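Local coordinates for uncharacterized protein gp49 (Pseudomonas phage YuA, PDB 3PES) that is of unknown function but folds as a small domain with a three-stranded antiparallel sheet and a C-terminal helix packed against it, at residues I19-W24 / Q76-R81. Residues are numbered along the deposited sequence; the frame is centred on the assembly and turned at random.
Sequences IVVTYW and QAVFDR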
# COMPACT_ATOMS: atom_id res chain seq x y z
N ILE A 19 -1.50 7.67 6.16
CA ILE A 19 -1.75 6.92 4.93
C ILE A 19 -3.05 6.14 5.15
O ILE A 19 -3.18 5.40 6.13
CB ILE A 19 -0.58 5.96 4.59
CG1 ILE A 19 0.74 6.75 4.43
CG2 ILE A 19 -0.90 5.13 3.33
CD1 ILE A 19 0.76 7.86 3.41
N VAL A 20 -4.01 6.33 4.26
CA VAL A 20 -5.26 5.60 4.33
C VAL A 20 -5.30 4.63 3.15
O VAL A 20 -5.07 5.02 1.99
CB VAL A 20 -6.45 6.58 4.31
CG1 VAL A 20 -7.78 5.87 4.07
CG2 VAL A 20 -6.48 7.34 5.62
N VAL A 21 -5.54 3.36 3.46
CA VAL A 21 -5.63 2.34 2.44
C VAL A 21 -7.10 2.18 2.06
O VAL A 21 -7.94 1.88 2.91
CB VAL A 21 -5.07 1.00 2.95
CG1 VAL A 21 -5.06 -0.04 1.84
CG2 VAL A 21 -3.65 1.18 3.51
N THR A 22 -7.41 2.41 0.78
CA THR A 22 -8.80 2.41 0.30
C THR A 22 -9.19 1.13 -0.43
O THR A 22 -10.38 0.83 -0.58
CB THR A 22 -9.10 3.61 -0.61
OG1 THR A 22 -8.24 3.56 -1.74
CG2 THR A 22 -8.87 4.93 0.13
N TYR A 23 -8.19 0.41 -0.94
CA TYR A 23 -8.42 -0.88 -1.58
C TYR A 23 -7.19 -1.75 -1.33
O TYR A 23 -6.08 -1.26 -1.44
CB TYR A 23 -8.70 -0.73 -3.09
CG TYR A 23 -9.02 -2.08 -3.70
CD1 TYR A 23 -10.30 -2.63 -3.58
CD2 TYR A 23 -8.04 -2.84 -4.31
CE1 TYR A 23 -10.60 -3.90 -4.08
CE2 TYR A 23 -8.33 -4.11 -4.83
CZ TYR A 23 -9.59 -4.62 -4.70
OH TYR A 23 -9.85 -5.87 -5.20
N TRP A 24 -7.40 -3.02 -1.00
CA TRP A 24 -6.27 -3.95 -0.88
C TRP A 24 -6.60 -5.29 -1.50
O TRP A 24 -7.58 -5.92 -1.11
CB TRP A 24 -5.75 -4.12 0.56
CG TRP A 24 -4.48 -4.93 0.58
CD1 TRP A 24 -4.30 -6.20 1.03
CD2 TRP A 24 -3.20 -4.51 0.06
NE1 TRP A 24 -3.00 -6.59 0.85
CE2 TRP A 24 -2.30 -5.59 0.24
CE3 TRP A 24 -2.74 -3.33 -0.52
CZ2 TRP A 24 -0.95 -5.51 -0.14
CZ3 TRP A 24 -1.40 -3.25 -0.90
CH2 TRP A 24 -0.53 -4.33 -0.72
N GLN A 76 5.38 -0.11 -0.31
CA GLN A 76 5.86 -1.21 0.50
C GLN A 76 5.39 -1.14 1.95
O GLN A 76 5.10 -2.17 2.56
CB GLN A 76 7.39 -1.30 0.44
CG GLN A 76 7.93 -2.53 1.18
CD GLN A 76 7.59 -3.80 0.44
OE1 GLN A 76 7.85 -3.91 -0.75
NE2 GLN A 76 7.02 -4.79 1.15
N ALA A 77 5.29 0.07 2.50
CA ALA A 77 4.72 0.27 3.82
C ALA A 77 3.27 -0.21 3.89
O ALA A 77 2.84 -0.82 4.88
CB ALA A 77 4.82 1.75 4.20
N VAL A 78 2.50 0.06 2.84
CA VAL A 78 1.13 -0.43 2.75
C VAL A 78 1.10 -1.95 2.66
O VAL A 78 0.32 -2.59 3.35
CB VAL A 78 0.39 0.24 1.56
CG1 VAL A 78 -0.98 -0.38 1.32
CG2 VAL A 78 0.26 1.74 1.83
N PHE A 79 1.94 -2.54 1.81
CA PHE A 79 2.02 -4.00 1.76
C PHE A 79 2.31 -4.59 3.15
O PHE A 79 1.64 -5.53 3.59
CB PHE A 79 3.10 -4.42 0.76
CG PHE A 79 3.22 -5.92 0.57
CD1 PHE A 79 2.70 -6.55 -0.55
CD2 PHE A 79 3.90 -6.70 1.50
CE1 PHE A 79 2.82 -7.94 -0.72
CE2 PHE A 79 4.03 -8.07 1.32
CZ PHE A 79 3.49 -8.69 0.21
N ASP A 80 3.29 -4.03 3.84
CA ASP A 80 3.69 -4.59 5.13
C ASP A 80 2.55 -4.44 6.14
O ASP A 80 2.29 -5.33 6.92
CB ASP A 80 4.95 -3.90 5.65
CG ASP A 80 6.19 -4.22 4.83
OD1 ASP A 80 6.20 -5.20 4.03
OD2 ASP A 80 7.17 -3.48 5.00
N ARG A 81 1.83 -3.32 6.11
CA ARG A 81 0.69 -3.12 7.00
C ARG A 81 -0.43 -4.12 6.69
O ARG A 81 -0.99 -4.73 7.60
CB ARG A 81 0.19 -1.67 6.89
CG ARG A 81 -1.12 -1.39 7.60
CD ARG A 81 -1.15 -1.77 9.07
NE ARG A 81 -2.49 -1.56 9.62
CZ ARG A 81 -3.50 -2.43 9.48
NH1 ARG A 81 -3.35 -3.57 8.82
NH2 ARG A 81 -4.68 -2.13 9.99
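The indole of Trp24 meets Phe79 at its edge, where CD1 of the phenyl ring lies in the indole plane, 3.8 Å from Trp24 CZ2. The two side chains cross at a slant and are not stacked. Trp24 CH2 also comes within 3.6 Å of the backbone CA of Phe79, so the six-membered ring abuts the helix itself. Val78 CG1 approaches the same ring at an oblique angle, 3.7 Å from Trp24 CZ3. Trp24 holds CG anti to the backbone N (chi1 -172°), which carries the indole off the strand toward the helix. Trp24 NE1 is hydrogen-bonded to Glu83, just beyond 76-81.

The contact joins the central strand 15-25 of a three-stranded antiparallel sheet to helix 68-82, which lies across one face of it. The short segments cross at -70°, with their axes 10.2 Å apart at the closest approach. Thr22 and Tyr23 both face Glu48 on strand 46-52 in a classic beta bulge. Val21 and Trp24 lie on either side of this pair, and both point to the helix.

Val78 turns its two methyl groups to different residues of the strand. Val78 CG1 meets Val21 CG2 tip to tip at 3.8 Å. Val78 CG2 lies 3.9 Å from Ile19 CG2. Phe8 and Trp49, from the two outer strands, touch both Ile19 and Val78. No hydrogen bond links the two segments. Within the helix, Gln76 NE2 donates to Asp80 OD1 at 3.0 Å, from above the carboxylate plane.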